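Local structure of prephenate dehydratase:Amino acid-binding ACT (Brucella abortus, 6VH5) at residues H106-L112 with L179-N185; I27-G31 with P54-A59; A33-T39 with P170-L176; D94-V98 with S200-Q204. The protein probably catalyses the decarboxylating dehydration of prephenate to phenylpyruvate in L-phenylalanine biosynthesis, and binds phenylalanine in its ACT domain. All blocks are in the same frame, centred on the assembly; numbering follows the deposited sequence.

Interaction 1: residues H106-L112 with L179-N185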
loop_
_atom_site.group_PDB
_atom_site.type_symbol
_atom_site.label_atom_id
_atom_site.label_comp_id
_atom_site.label_asym_id
_atom_site.label_seq_id
_atom_site.Cartn_x
_atom_site.Cartn_y
_atom_site.Cartn_z
ATOM N N HIS A 106 -17.363 6.685 -3.923
ATOM C CA HIS A 106 -17.938 7.982 -4.259
ATOM C C HIS A 106 -17.922 8.895 -3.042
ATOM O O HIS A 106 -18.065 8.440 -1.901
ATOM C CB HIS A 106 -19.370 7.843 -4.793
ATOM C CG HIS A 106 -19.456 7.120 -6.099
ATOM N ND1 HIS A 106 -18.776 7.533 -7.225
ATOM C CD2 HIS A 106 -20.113 5.988 -6.450
ATOM C CE1 HIS A 106 -19.027 6.697 -8.218
ATOM N NE2 HIS A 106 -19.833 5.750 -7.773
ATOM N N PHE A 107 -17.773 10.195 -3.303
ATOM C CA PHE A 107 -17.771 11.226 -2.276
ATOM C C PHE A 107 -19.008 12.099 -2.392
ATOM O O PHE A 107 -19.391 12.512 -3.492
ATOM C CB PHE A 107 -16.541 12.124 -2.382
ATOM C CG PHE A 107 -15.318 11.535 -1.792
ATOM C CD1 PHE A 107 -14.365 10.951 -2.597
ATOM C CD2 PHE A 107 -15.129 11.551 -0.419
ATOM C CE1 PHE A 107 -13.237 10.397 -2.047
ATOM C CE2 PHE A 107 -14.001 11.001 0.140
ATOM C CZ PHE A 107 -13.053 10.413 -0.674
ATOM N N GLN A 108 -19.601 12.416 -1.243
ATOM C CA GLN A 108 -20.778 13.268 -1.170
ATOM C C GLN A 108 -20.439 14.525 -0.384
ATOM O O GLN A 108 -19.825 14.446 0.685
ATOM C CB GLN A 108 -21.947 12.526 -0.512
ATOM C CG GLN A 108 -22.068 11.062 -0.929
ATOM C CD GLN A 108 -22.452 10.895 -2.389
ATOM O OE1 GLN A 108 -22.831 11.858 -3.060
ATOM N NE2 GLN A 108 -22.334 9.672 -2.895
ATOM N N LEU A 109 -20.839 15.678 -0.918
ATOM C CA LEU A 109 -20.690 16.953 -0.222
ATOM C C LEU A 109 -21.887 17.106 0.705
ATOM O O LEU A 109 -23.030 17.220 0.250
ATOM C CB LEU A 109 -20.587 18.107 -1.221
ATOM C CG LEU A 109 -20.621 19.553 -0.707
ATOM C CD1 LEU A 109 -19.393 19.908 0.125
ATOM C CD2 LEU A 109 -20.743 20.504 -1.898
ATOM N N MET A 110 -21.636 17.077 2.005
ATOM C CA MET A 110 -22.709 17.056 2.981
ATOM C C MET A 110 -22.556 18.222 3.945
ATOM O O MET A 110 -21.443 18.644 4.269
ATOM C CB MET A 110 -22.738 15.732 3.757
ATOM C CG MET A 110 -21.402 15.309 4.290
ATOM S SD MET A 110 -21.447 13.636 4.962
ATOM C CE MET A 110 -21.595 12.648 3.466
ATOM N N VAL A 111 -23.696 18.721 4.411
ATOM C CA VAL A 111 -23.762 19.897 5.268
ATOM C C VAL A 111 -24.835 19.677 6.328
ATOM O O VAL A 111 -25.591 18.704 6.292
ATOM C CB VAL A 111 -24.061 21.182 4.466
ATOM C CG1 VAL A 111 -22.904 21.510 3.523
ATOM C CG2 VAL A 111 -25.366 21.026 3.690
ATOM N N LEU A 112 -24.902 20.604 7.276
ATOM C CA LEU A 112 -25.937 20.519 8.288
ATOM C C LEU A 112 -27.310 20.702 7.640
ATOM O O LEU A 112 -27.425 21.330 6.584
ATOM C CB LEU A 112 -25.720 21.567 9.372
ATOM C CG LEU A 112 -24.458 21.422 10.221
ATOM C CD1 LEU A 112 -24.185 22.738 10.952
ATOM C CD2 LEU A 112 -24.598 20.263 11.209
ATOM N N LEU A 179 -26.974 14.308 8.163
ATOM C CA LEU A 179 -26.496 15.433 7.374
ATOM C C LEU A 179 -27.179 15.471 6.012
ATOM O O LEU A 179 -27.572 14.440 5.462
ATOM C CB LEU A 179 -24.978 15.367 7.180
ATOM C CG LEU A 179 -24.096 15.507 8.429
ATOM C CD1 LEU A 179 -22.608 15.489 8.049
ATOM C CD2 LEU A 179 -24.449 16.750 9.243
ATOM N N ASP A 180 -27.344 16.688 5.494
ATOM C CA ASP A 180 -27.898 16.899 4.166
ATOM C C ASP A 180 -26.808 16.739 3.120
ATOM O O ASP A 180 -25.702 17.257 3.283
ATOM C CB ASP A 180 -28.490 18.304 4.043
ATOM C CG ASP A 180 -29.932 18.375 4.478
ATOM O OD1 ASP A 180 -30.537 17.300 4.683
ATOM O OD2 ASP A 180 -30.464 19.502 4.583
ATOM N N ILE A 181 -27.126 16.038 2.035
ATOM C CA ILE A 181 -26.213 15.920 0.903
ATOM C C ILE A 181 -26.548 17.046 -0.065
ATOM O O ILE A 181 -27.595 17.034 -0.719
ATOM C CB ILE A 181 -26.304 14.551 0.225
ATOM C CG1 ILE A 181 -25.760 13.482 1.171
ATOM C CG2 ILE A 181 -25.532 14.558 -1.097
ATOM C CD1 ILE A 181 -25.695 12.109 0.584
ATOM N N LEU A 182 -25.661 18.038 -0.129
ATOM C CA LEU A 182 -25.875 19.182 -1.002
ATOM C C LEU A 182 -25.634 18.811 -2.462
ATOM O O LEU A 182 -26.400 19.216 -3.341
ATOM C CB LEU A 182 -24.951 20.312 -0.570
ATOM C CG LEU A 182 -25.166 21.727 -1.065
ATOM C CD1 LEU A 182 -26.625 22.152 -0.929
ATOM C CD2 LEU A 182 -24.257 22.610 -0.251
ATOM N N GLU A 183 -24.573 18.046 -2.738
ATOM C CA GLU A 183 -24.258 17.590 -4.084
ATOM C C GLU A 183 -23.761 16.150 -4.026
ATOM O O GLU A 183 -23.093 15.740 -3.072
ATOM C CB GLU A 183 -23.221 18.496 -4.772
ATOM C CG GLU A 183 -23.279 18.466 -6.292
ATOM C CD GLU A 183 -22.246 19.373 -6.953
ATOM O OE1 GLU A 183 -21.584 18.933 -7.922
ATOM O OE2 GLU A 183 -22.080 20.522 -6.488
ATOM N N GLU A 184 -24.072 15.396 -5.074
ATOM C CA GLU A 184 -23.813 13.967 -5.125
ATOM C C GLU A 184 -22.607 13.687 -6.003
ATOM O O GLU A 184 -22.392 14.378 -6.998
ATOM C CB GLU A 184 -25.024 13.214 -5.675
ATOM C CG GLU A 184 -26.087 12.916 -4.637
ATOM C CD GLU A 184 -27.292 12.210 -5.223
ATOM O OE1 GLU A 184 -27.339 12.026 -6.460
ATOM O OE2 GLU A 184 -28.196 11.842 -4.443
ATOM N N ASN A 185 -21.811 12.691 -5.612
ATOM C CA ASN A 185 -20.735 12.144 -6.450
ATOM C C ASN A 185 -19.831 13.246 -7.001
ATOM O O ASN A 185 -19.681 13.418 -8.211
ATOM C CB ASN A 185 -21.312 11.294 -7.587
ATOM C CG ASN A 185 -21.974 10.031 -7.086
ATOM O OD1 ASN A 185 -21.763 9.618 -5.940
ATOM N ND2 ASN A 185 -22.798 9.421 -7.932
#

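Interaction 2: residues I27-G31 with P54-A59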
loop_
_atom_site.group_PDB
_atom_site.type_symbol
_atom_site.label_atom_id
_atom_site.label_comp_id
_atom_site.label_asym_id
_atom_site.label_seq_id
_atom_site.Cartn_x
_atom_site.Cartn_y
_atom_site.Cartn_z
ATOM N N ILE A 27 -18.632 -8.106 12.394
ATOM C CA ILE A 27 -17.637 -8.093 11.333
ATOM C C ILE A 27 -16.758 -6.867 11.519
ATOM O O ILE A 27 -17.244 -5.728 11.457
ATOM C CB ILE A 27 -18.274 -8.117 9.934
ATOM C CG1 ILE A 27 -17.199 -7.861 8.869
ATOM C CG2 ILE A 27 -19.451 -7.162 9.847
ATOM C CD1 ILE A 27 -17.587 -8.325 7.477
ATOM N N SER A 28 -15.469 -7.092 11.763
ATOM C CA SER A 28 -14.567 -5.979 12.019
ATOM C C SER A 28 -14.167 -5.273 10.728
ATOM O O SER A 28 -14.045 -5.887 9.663
ATOM C CB SER A 28 -13.320 -6.466 12.750
ATOM O OG SER A 28 -12.653 -7.465 12.006
ATOM N N PHE A 29 -13.953 -3.963 10.836
ATOM C CA PHE A 29 -13.391 -3.187 9.740
ATOM C C PHE A 29 -12.509 -2.094 10.326
ATOM O O PHE A 29 -12.689 -1.673 11.473
ATOM C CB PHE A 29 -14.489 -2.572 8.861
ATOM C CG PHE A 29 -15.262 -1.461 9.539
ATOM C CD1 PHE A 29 -14.908 -0.130 9.353
ATOM C CD2 PHE A 29 -16.339 -1.747 10.369
ATOM C CE1 PHE A 29 -15.615 0.896 9.982
ATOM C CE2 PHE A 29 -17.049 -0.729 10.996
ATOM C CZ PHE A 29 -16.689 0.595 10.800
ATOM N N GLN A 30 -11.577 -1.603 9.511
ATOM C CA GLN A 30 -10.711 -0.505 9.912
ATOM C C GLN A 30 -11.380 0.813 9.541
ATOM O O GLN A 30 -11.742 1.022 8.378
ATOM C CB GLN A 30 -9.339 -0.617 9.241
ATOM C CG GLN A 30 -8.312 0.450 9.646
ATOM C CD GLN A 30 -8.542 1.811 8.960
ATOM O OE1 GLN A 30 -8.911 1.879 7.788
ATOM N NE2 GLN A 30 -8.333 2.895 9.709
ATOM N N GLY A 31 -11.530 1.703 10.535
ATOM C CA GLY A 31 -12.015 3.054 10.373
ATOM C C GLY A 31 -13.096 3.398 11.385
ATOM O O GLY A 31 -13.319 2.690 12.374
ATOM N N PRO A 54 -9.479 0.781 15.027
ATOM C CA PRO A 54 -8.663 1.911 14.557
ATOM C C PRO A 54 -7.658 1.534 13.482
ATOM O O PRO A 54 -7.356 2.373 12.625
ATOM C CB PRO A 54 -7.990 2.426 15.839
ATOM C CG PRO A 54 -8.088 1.308 16.823
ATOM C CD PRO A 54 -9.321 0.527 16.471
ATOM N N THR A 55 -7.144 0.307 13.479
ATOM C CA THR A 55 -6.161 -0.122 12.493
ATOM C C THR A 55 -6.553 -1.464 11.887
ATOM O O THR A 55 -7.400 -2.188 12.425
ATOM C CB THR A 55 -4.751 -0.245 13.091
ATOM O OG1 THR A 55 -4.712 -1.347 14.007
ATOM C CG2 THR A 55 -4.331 1.032 13.775
ATOM N N PHE A 56 -5.924 -1.774 10.740
ATOM C CA PHE A 56 -6.111 -3.072 10.095
ATOM C C PHE A 56 -5.737 -4.201 11.040
ATOM O O PHE A 56 -6.448 -5.207 11.146
ATOM C CB PHE A 56 -5.243 -3.184 8.837
ATOM C CG PHE A 56 -5.598 -2.226 7.740
ATOM C CD1 PHE A 56 -6.869 -2.203 7.199
ATOM C CD2 PHE A 56 -4.634 -1.386 7.210
ATOM C CE1 PHE A 56 -7.183 -1.331 6.190
ATOM C CE2 PHE A 56 -4.939 -0.520 6.192
ATOM C CZ PHE A 56 -6.216 -0.488 5.684
ATOM N N GLU A 57 -4.593 -4.057 11.712
ATOM C CA GLU A 57 -4.136 -5.065 12.661
ATOM C C GLU A 57 -5.188 -5.326 13.730
ATOM O O GLU A 57 -5.494 -6.485 14.033
ATOM C CB GLU A 57 -2.803 -4.621 13.273
ATOM C CG GLU A 57 -1.652 -4.601 12.266
ATOM C CD GLU A 57 -1.632 -3.364 11.350
ATOM O OE1 GLU A 57 -0.727 -3.295 10.484
ATOM O OE2 GLU A 57 -2.527 -2.486 11.466
ATOM N N ASP A 58 -5.797 -4.262 14.266
ATOM C CA ASP A 58 -6.874 -4.437 15.238
ATOM C C ASP A 58 -8.062 -5.153 14.612
ATOM O O ASP A 58 -8.731 -5.959 15.273
ATOM C CB ASP A 58 -7.310 -3.083 15.796
ATOM C CG ASP A 58 -6.281 -2.468 16.728
ATOM O OD1 ASP A 58 -5.610 -3.221 17.477
ATOM O OD2 ASP A 58 -6.149 -1.221 16.699
ATOM N N ALA A 59 -8.357 -4.854 13.342
ATOM C CA ALA A 59 -9.408 -5.584 12.643
ATOM C C ALA A 59 -9.047 -7.059 12.483
ATOM O O ALA A 59 -9.934 -7.919 12.518
ATOM C CB ALA A 59 -9.688 -4.940 11.283
#

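Interaction 3: residues A33-T39 with P170-L176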
loop_
_atom_site.group_PDB
_atom_site.type_symbol
_atom_site.label_atom_id
_atom_site.label_comp_id
_atom_site.label_asym_id
_atom_site.label_seq_id
_atom_site.Cartn_x
_atom_site.Cartn_y
_atom_site.Cartn_z
ATOM N N ALA A 33 -17.238 4.543 12.083
ATOM C CA ALA A 33 -18.561 4.267 11.538
ATOM C C ALA A 33 -18.879 5.219 10.381
ATOM O O ALA A 33 -18.544 6.405 10.415
ATOM C CB ALA A 33 -19.615 4.409 12.646
ATOM N N GLY A 34 -19.497 4.683 9.333
ATOM C CA GLY A 34 -19.809 5.483 8.168
ATOM C C GLY A 34 -18.767 5.444 7.074
ATOM O O GLY A 34 -18.962 6.080 6.035
ATOM N N ALA A 35 -17.665 4.726 7.280
ATOM C CA ALA A 35 -16.597 4.659 6.299
ATOM C C ALA A 35 -17.009 3.800 5.105
ATOM O O ALA A 35 -18.083 3.193 5.074
ATOM C CB ALA A 35 -15.327 4.094 6.936
ATOM N N ASN A 36 -16.138 3.780 4.093
ATOM C CA ASN A 36 -16.355 2.895 2.955
ATOM C C ASN A 36 -16.243 1.425 3.369
ATOM O O ASN A 36 -16.964 0.570 2.835
ATOM C CB ASN A 36 -15.369 3.224 1.828
ATOM C CG ASN A 36 -15.719 4.510 1.091
ATOM O OD1 ASN A 36 -16.880 4.753 0.751
ATOM N ND2 ASN A 36 -14.708 5.330 0.817
ATOM N N SER A 37 -15.332 1.108 4.299
ATOM C CA SER A 37 -15.236 -0.263 4.816
ATOM C C SER A 37 -16.538 -0.695 5.480
ATOM O O SER A 37 -16.987 -1.833 5.304
ATOM C CB SER A 37 -14.085 -0.383 5.817
ATOM O OG SER A 37 -12.821 -0.343 5.181
ATOM N N ASP A 38 -17.150 0.210 6.250
ATOM C CA ASP A 38 -18.462 -0.041 6.841
ATOM C C ASP A 38 -19.519 -0.255 5.761
ATOM O O ASP A 38 -20.372 -1.143 5.880
ATOM C CB ASP A 38 -18.822 1.135 7.760
ATOM C CG ASP A 38 -20.100 0.919 8.570
ATOM O OD1 ASP A 38 -20.724 -0.158 8.502
ATOM O OD2 ASP A 38 -20.494 1.869 9.273
ATOM N N THR A 39 -19.470 0.544 4.690
ATOM C CA THR A 39 -20.408 0.367 3.584
ATOM C C THR A 39 -20.299 -1.034 2.988
ATOM O O THR A 39 -21.316 -1.691 2.731
ATOM C CB THR A 39 -20.136 1.419 2.505
ATOM O OG1 THR A 39 -20.232 2.729 3.078
ATOM C CG2 THR A 39 -21.116 1.288 1.330
ATOM N N PRO A 170 -18.434 9.361 2.498
ATOM C CA PRO A 170 -19.293 8.382 1.823
ATOM C C PRO A 170 -20.757 8.612 2.157
ATOM O O PRO A 170 -21.102 9.147 3.212
ATOM C CB PRO A 170 -18.809 7.034 2.382
ATOM C CG PRO A 170 -17.406 7.289 2.848
ATOM C CD PRO A 170 -17.466 8.704 3.390
ATOM N N ARG A 171 -21.623 8.154 1.248
ATOM C CA ARG A 171 -23.058 8.369 1.402
ATOM C C ARG A 171 -23.563 7.856 2.750
ATOM O O ARG A 171 -24.450 8.469 3.357
ATOM C CB ARG A 171 -23.812 7.695 0.254
ATOM C CG ARG A 171 -25.325 7.670 0.438
ATOM C CD ARG A 171 -26.036 7.042 -0.748
ATOM N NE ARG A 171 -25.546 7.591 -2.008
ATOM C CZ ARG A 171 -26.004 8.705 -2.577
ATOM N NH1 ARG A 171 -25.485 9.116 -3.725
ATOM N NH2 ARG A 171 -26.965 9.414 -1.992
ATOM N N LEU A 172 -22.996 6.745 3.238
ATOM C CA LEU A 172 -23.431 6.158 4.506
ATOM C C LEU A 172 -23.273 7.128 5.671
ATOM O O LEU A 172 -24.143 7.201 6.547
ATOM C CB LEU A 172 -22.661 4.863 4.787
ATOM C CG LEU A 172 -22.856 4.274 6.189
ATOM C CD1 LEU A 172 -24.296 3.832 6.412
ATOM C CD2 LEU A 172 -21.904 3.102 6.395
ATOM N N ALA A 173 -22.177 7.888 5.695
ATOM C CA ALA A 173 -21.952 8.790 6.816
ATOM C C ALA A 173 -23.027 9.866 6.895
ATOM O O ALA A 173 -23.353 10.328 7.994
ATOM C CB ALA A 173 -20.566 9.431 6.714
ATOM N N ALA A 174 -23.610 10.257 5.756
ATOM C CA ALA A 174 -24.662 11.273 5.789
ATOM C C ALA A 174 -25.900 10.763 6.521
ATOM O O ALA A 174 -26.503 11.496 7.318
ATOM C CB ALA A 174 -25.021 11.730 4.376
ATOM N N ASP A 175 -26.300 9.517 6.253
ATOM C CA ASP A 175 -27.463 8.953 6.933
ATOM C C ASP A 175 -27.207 8.809 8.427
ATOM O O ASP A 175 -28.085 9.102 9.246
ATOM C CB ASP A 175 -27.824 7.593 6.333
ATOM C CG ASP A 175 -27.723 7.569 4.815
ATOM O OD1 ASP A 175 -27.902 8.633 4.181
ATOM O OD2 ASP A 175 -27.466 6.477 4.259
ATOM N N LEU A 176 -26.002 8.370 8.800
ATOM C CA LEU A 176 -25.702 8.109 10.205
ATOM C C LEU A 176 -25.679 9.396 11.022
ATOM O O LEU A 176 -26.182 9.429 12.152
ATOM C CB LEU A 176 -24.370 7.363 10.329
ATOM C CG LEU A 176 -24.377 5.877 9.952
ATOM C CD1 LEU A 176 -23.067 5.177 10.333
ATOM C CD2 LEU A 176 -25.574 5.154 10.564
#

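Interaction 4: residues D94-V98 with S200-Q204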
loop_
_atom_site.group_PDB
_atom_site.type_symbol
_atom_site.label_atom_id
_atom_site.label_comp_id
_atom_site.label_asym_id
_atom_site.label_seq_id
_atom_site.Cartn_x
_atom_site.Cartn_y
_atom_site.Cartn_z
ATOM N N ASP A 94 -3.342 -16.937 11.064
ATOM C CA ASP A 94 -3.901 -18.213 10.637
ATOM C C ASP A 94 -5.333 -18.004 10.166
ATOM O O ASP A 94 -6.303 -18.458 10.772
ATOM C CB ASP A 94 -3.814 -19.256 11.739
ATOM C CG ASP A 94 -4.389 -20.581 11.296
ATOM O OD1 ASP A 94 -3.819 -21.190 10.361
ATOM O OD2 ASP A 94 -5.434 -20.985 11.847
ATOM N N MET A 95 -5.453 -17.229 9.098
ATOM C CA MET A 95 -6.751 -16.790 8.628
ATOM C C MET A 95 -6.890 -17.090 7.150
ATOM O O MET A 95 -5.915 -17.386 6.450
ATOM C CB MET A 95 -6.997 -15.315 8.918
ATOM C CG MET A 95 -7.281 -15.098 10.384
ATOM S SD MET A 95 -7.753 -13.425 10.756
ATOM C CE MET A 95 -6.413 -12.939 11.842
ATOM N N HIS A 96 -8.138 -17.051 6.707
ATOM C CA HIS A 96 -8.493 -17.486 5.372
ATOM C C HIS A 96 -9.382 -16.448 4.710
ATOM O O HIS A 96 -10.101 -15.693 5.371
ATOM C CB HIS A 96 -9.217 -18.829 5.444
ATOM C CG HIS A 96 -8.430 -19.893 6.148
ATOM N ND1 HIS A 96 -7.769 -20.904 5.479
ATOM C CD2 HIS A 96 -8.203 -20.104 7.466
ATOM C CE1 HIS A 96 -7.165 -21.686 6.357
ATOM N NE2 HIS A 96 -7.418 -21.228 7.570
ATOM N N ILE A 97 -9.322 -16.418 3.390
ATOM C CA ILE A 97 -10.205 -15.586 2.594
ATOM C C ILE A 97 -11.444 -16.408 2.269
ATOM O O ILE A 97 -11.344 -17.492 1.692
ATOM C CB ILE A 97 -9.494 -15.118 1.321
ATOM C CG1 ILE A 97 -8.154 -14.491 1.708
ATOM C CG2 ILE A 97 -10.375 -14.136 0.565
ATOM C CD1 ILE A 97 -7.256 -14.190 0.541
ATOM N N VAL A 98 -12.613 -15.904 2.649
ATOM C CA VAL A 98 -13.874 -16.585 2.409
ATOM C C VAL A 98 -14.812 -15.751 1.549
ATOM O O VAL A 98 -15.996 -16.067 1.439
ATOM C CB VAL A 98 -14.552 -16.981 3.735
ATOM C CG1 VAL A 98 -13.721 -18.047 4.457
ATOM C CG2 VAL A 98 -14.712 -15.770 4.605
ATOM N N SER A 200 -11.449 -14.850 7.712
ATOM C CA SER A 200 -12.019 -15.699 8.748
ATOM C C SER A 200 -10.906 -16.456 9.458
ATOM O O SER A 200 -9.874 -16.775 8.864
ATOM C CB SER A 200 -13.025 -16.697 8.155
ATOM O OG SER A 200 -13.394 -17.677 9.106
ATOM N N LYS A 201 -11.166 -16.800 10.721
ATOM C CA LYS A 201 -10.208 -17.554 11.519
ATOM C C LYS A 201 -10.228 -19.030 11.161
ATOM O O LYS A 201 -9.212 -19.718 11.310
ATOM C CB LYS A 201 -10.516 -17.356 13.009
ATOM C CG LYS A 201 -9.686 -18.200 13.993
ATOM C CD LYS A 201 -10.329 -18.201 15.387
ATOM C CE LYS A 201 -9.382 -18.681 16.485
ATOM N NZ LYS A 201 -8.399 -17.631 16.871
ATOM N N ASN A 202 -11.359 -19.510 10.656
ATOM C CA ASN A 202 -11.576 -20.910 10.340
ATOM C C ASN A 202 -11.691 -21.093 8.836
ATOM O O ASN A 202 -12.278 -20.258 8.141
ATOM C CB ASN A 202 -12.825 -21.436 11.035
ATOM C CG ASN A 202 -12.659 -21.477 12.536
ATOM O OD1 ASN A 202 -13.353 -20.765 13.257
ATOM N ND2 ASN A 202 -11.712 -22.282 13.013
ATOM N N LYS A 203 -11.146 -22.204 8.356
ATOM C CA LYS A 203 -11.044 -22.466 6.935
ATOM C C LYS A 203 -12.370 -22.974 6.391
ATOM O O LYS A 203 -13.064 -23.767 7.032
ATOM C CB LYS A 203 -9.933 -23.493 6.688
ATOM C CG LYS A 203 -10.013 -24.300 5.384
ATOM C CD LYS A 203 -8.995 -25.456 5.425
ATOM C CE LYS A 203 -8.857 -26.168 4.078
ATOM N NZ LYS A 203 -7.596 -26.952 3.979
ATOM N N GLN A 204 -12.749 -22.449 5.230
ATOM C CA GLN A 204 -13.968 -22.875 4.554
ATOM C C GLN A 204 -13.743 -22.641 3.075
ATOM O O GLN A 204 -13.474 -21.510 2.664
ATOM C CB GLN A 204 -15.196 -22.093 5.039
ATOM C CG GLN A 204 -16.434 -22.246 4.149
ATOM C CD GLN A 204 -16.619 -21.088 3.158
ATOM O OE1 GLN A 204 -16.280 -19.940 3.452
ATOM N NE2 GLN A 204 -17.163 -21.391 1.984
#

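Interaction 1: residues H106-L112 with L179-N185
Residues 106-112 and 179-185 run antiparallel, Leu109 with Glu183 and Val111 with Asp180 forming hydrogen-bonded pairs, and Met110 facing Ile181 in a non-hydrogen-bonded pair. Val111 N donates to Asp180 O at 2.7 Å, and Asp180 N returns a bond to Val111 O. Between Met110 and Leu109 the register slips by one residue: two residues, Leu182 and Glu183, are set against the single Leu109, which makes a classic beta bulge. Leu109 O takes a bond from Leu182 N (2.8 Å) and a weak one from Glu183 N.

Beyond the bulge, a glutamine side chain continues the pairing. Gln108 bends at chi2 (-67°), which lays its amide alongside that of Asn185 with the planes 45° apart. Gln108 OE1 accepts from Asn185 N at 2.9 Å, the donor standing above the carbonyl plane, while Gln108 NE2 donates to Asn185 OD1 at 3.1 Å. An amide suits this place because it accepts and donates at once. Asn185 CG lies over one face of the His106 ring, toward its rim, with the amide tilted against the ring rather than stacked on it; His106 ND1 itself bonds to Glu187.

The two segments form one border of a mixed five-stranded sheet in the prephenate dehydratase region, whose lobes resemble a type 2 periplasmic binding protein. Strand 180-183 is outermost, and strand 108-111 lies between it and strand 165-169. On the face carrying Met110, the unbranched thioether crosses Leu179 at about a right angle, Met110 SD lying 3.8 Å from Leu179 CD1, with Ala154 of helix 150-160 beside both. On the other face Val111 CG1 meets Leu182 CD2 at 4.2 Å, and Ile120 packs against both residues.

Interaction 2: residues I27-G31 with P54-A59
Gln30 lays its aliphatic part over one face of the Phe56 ring, with Gln30 CG 4.2 Å from the ring centroid and displaced toward the rim, a CH-pi contact. Its CG is anti to the backbone N (chi1 -177°), which carries the chain out to the helix start, and a bend at chi2 then turns the amide toward Pro54. Gln30 NE2 donates to Pro54 O at 3.1 Å, almost straight at 174°; the acceptor lies in the glutamine amide plane, although the donor stands above the carbonyl plane of Pro54. A glutamine thus serves both needs, methylenes for the ring and an N-H for a carbonyl.

Thr55 is the N-cap of helix 56-64: Asp58 N donates to Thr55 OG1 at 3.1 Å. This helix is the connection of a beta-alpha-beta crossover between parallel strands 49-53 and 70-77, and here it passes over strand 26-30, which lies between them in the sheet.

One turn along, Ser28 OG donates to Ala59 O at 2.8 Å, so a buried hydroxyl is satisfied by a helix carbonyl. The small methyl of Ala59 lets helix and strand approach closely, with Ala59 CB 4.1 Å from Phe29 C. Thr55 also packs on Ile127 of the second subunit.

Interaction 3: residues A33-T39 with P170-L176
Gly34 packs against the first turn of helix 171-176, its CA only 4.2 Å from Ala173 CA. Glycine suits this position twice over: having no side chain, it allows the close approach to Ala173 and readily adopts the positive phi of 93°. Leu172 packs beside it. With CG anti to the backbone N (chi1 170°), its CD2 branch reaches Gly34 CA at 3.6 Å and comes within 3.4 Å of Asp38 OD2, crossing the aspartate at about a right angle. That carboxylate is already held: Gly34 N donates to the anti lone pair of Asp38 OD2 at 3.0 Å, while Asp38 OD1 forms a salt bridge with Arg42. Thr39, running the opposite way past Leu172, sets OG1 3.7 Å from Leu172 CB and gives its hydroxyl proton to Ala35 O, which also accepts from Thr39 N on the other face of its plane. Close packing continues at buried Pro170, where Asn36 OD1 rests 3.3 Å from Pro170 CG.

The solvent side is looser: exposed Leu176 extends CD1 to Ala33 CB at 4.2 Å. No hydrogen bond joins the segments, which meet by van der Waals packing.

The contact brings the start of helix 36-44, backed by Phe29 of strand 26-30, against helix 171-176, which in turn lies on strand 108-111 and helix 150-160, joining the two lobes, with the Asn36 side chain about 6 Å from that of Thr194, predicted to be essential for activity.

Interaction 4: residues D94-V98 with S200-Q204
The imidazole of His96 carries Lys203 CB over one face, 3.5 Å from the ring centroid and 17° off its normal, the lysine chain crossing it obliquely. This is a CH-pi contact made by the lysine's first methylene, offset toward the rim; the rest of the chain extends onward, and Lys203 makes a cation-pi contact with Trp205. The flat ring offers a face to the lysine methylene and its edge to Ser200 O, which lies in the ring plane.

The backbone fixes this arrangement. His96 and Ser200 form an antiparallel hydrogen-bonded pair, His96 N donating to Ser200 O and Ser200 N to His96 O, both at 2.8 Å. Ser200 O also receives a CA-H contact from Met95 CA at 3.1 Å. After this pair the second segment leaves the sheet and curls over the histidine. Ser200 steadies the curl: its chi1 of 169° turns OG toward the bend, where it donates to a lone pair of Asn202 O at 3.0 Å.

On the same face as His96, Val98 meets Ser200 CB with its methyls, and the Gln204 side chain crosses it at about a right angle, with Gln204 OE1 3.3 Å from Val98 CG1.

Further out, Met95 packs on Phe60 and Val63 of helix 56-64, and Lys201 forms a salt bridge with Glu64 of that helix. The His96-Ser200 bridge lies at the end of the sheet where strands 193-200 and 96-104 are neighbours, and Ile97 bonds through its backbone to Leu291 of strand 286-295, part of the four-stranded antiparallel sheet.

How the interactions relate
From the N terminus, strand 26-30 enters interaction 2, which closes the shortest loop when helix 56-64 returns to it. Helix 36-44 begins inside that loop but finds its partner only at 170-176, so interaction 3 crosses interaction 2; the two touch where Phe29 packs on Ser37. Segment 94-98 then opens interaction 4, and 106-112 opens interaction 1. Of these three, interaction 3 closes first, crossing both others; interaction 1 follows at 179-185 and nests inside the loop that interaction 4 closes at 200-204. Interactions 2 and 4 belong to one five-stranded sheet, interaction 1 to the other, and interaction 3 bridges them, touching interaction 1 through helix 171-176.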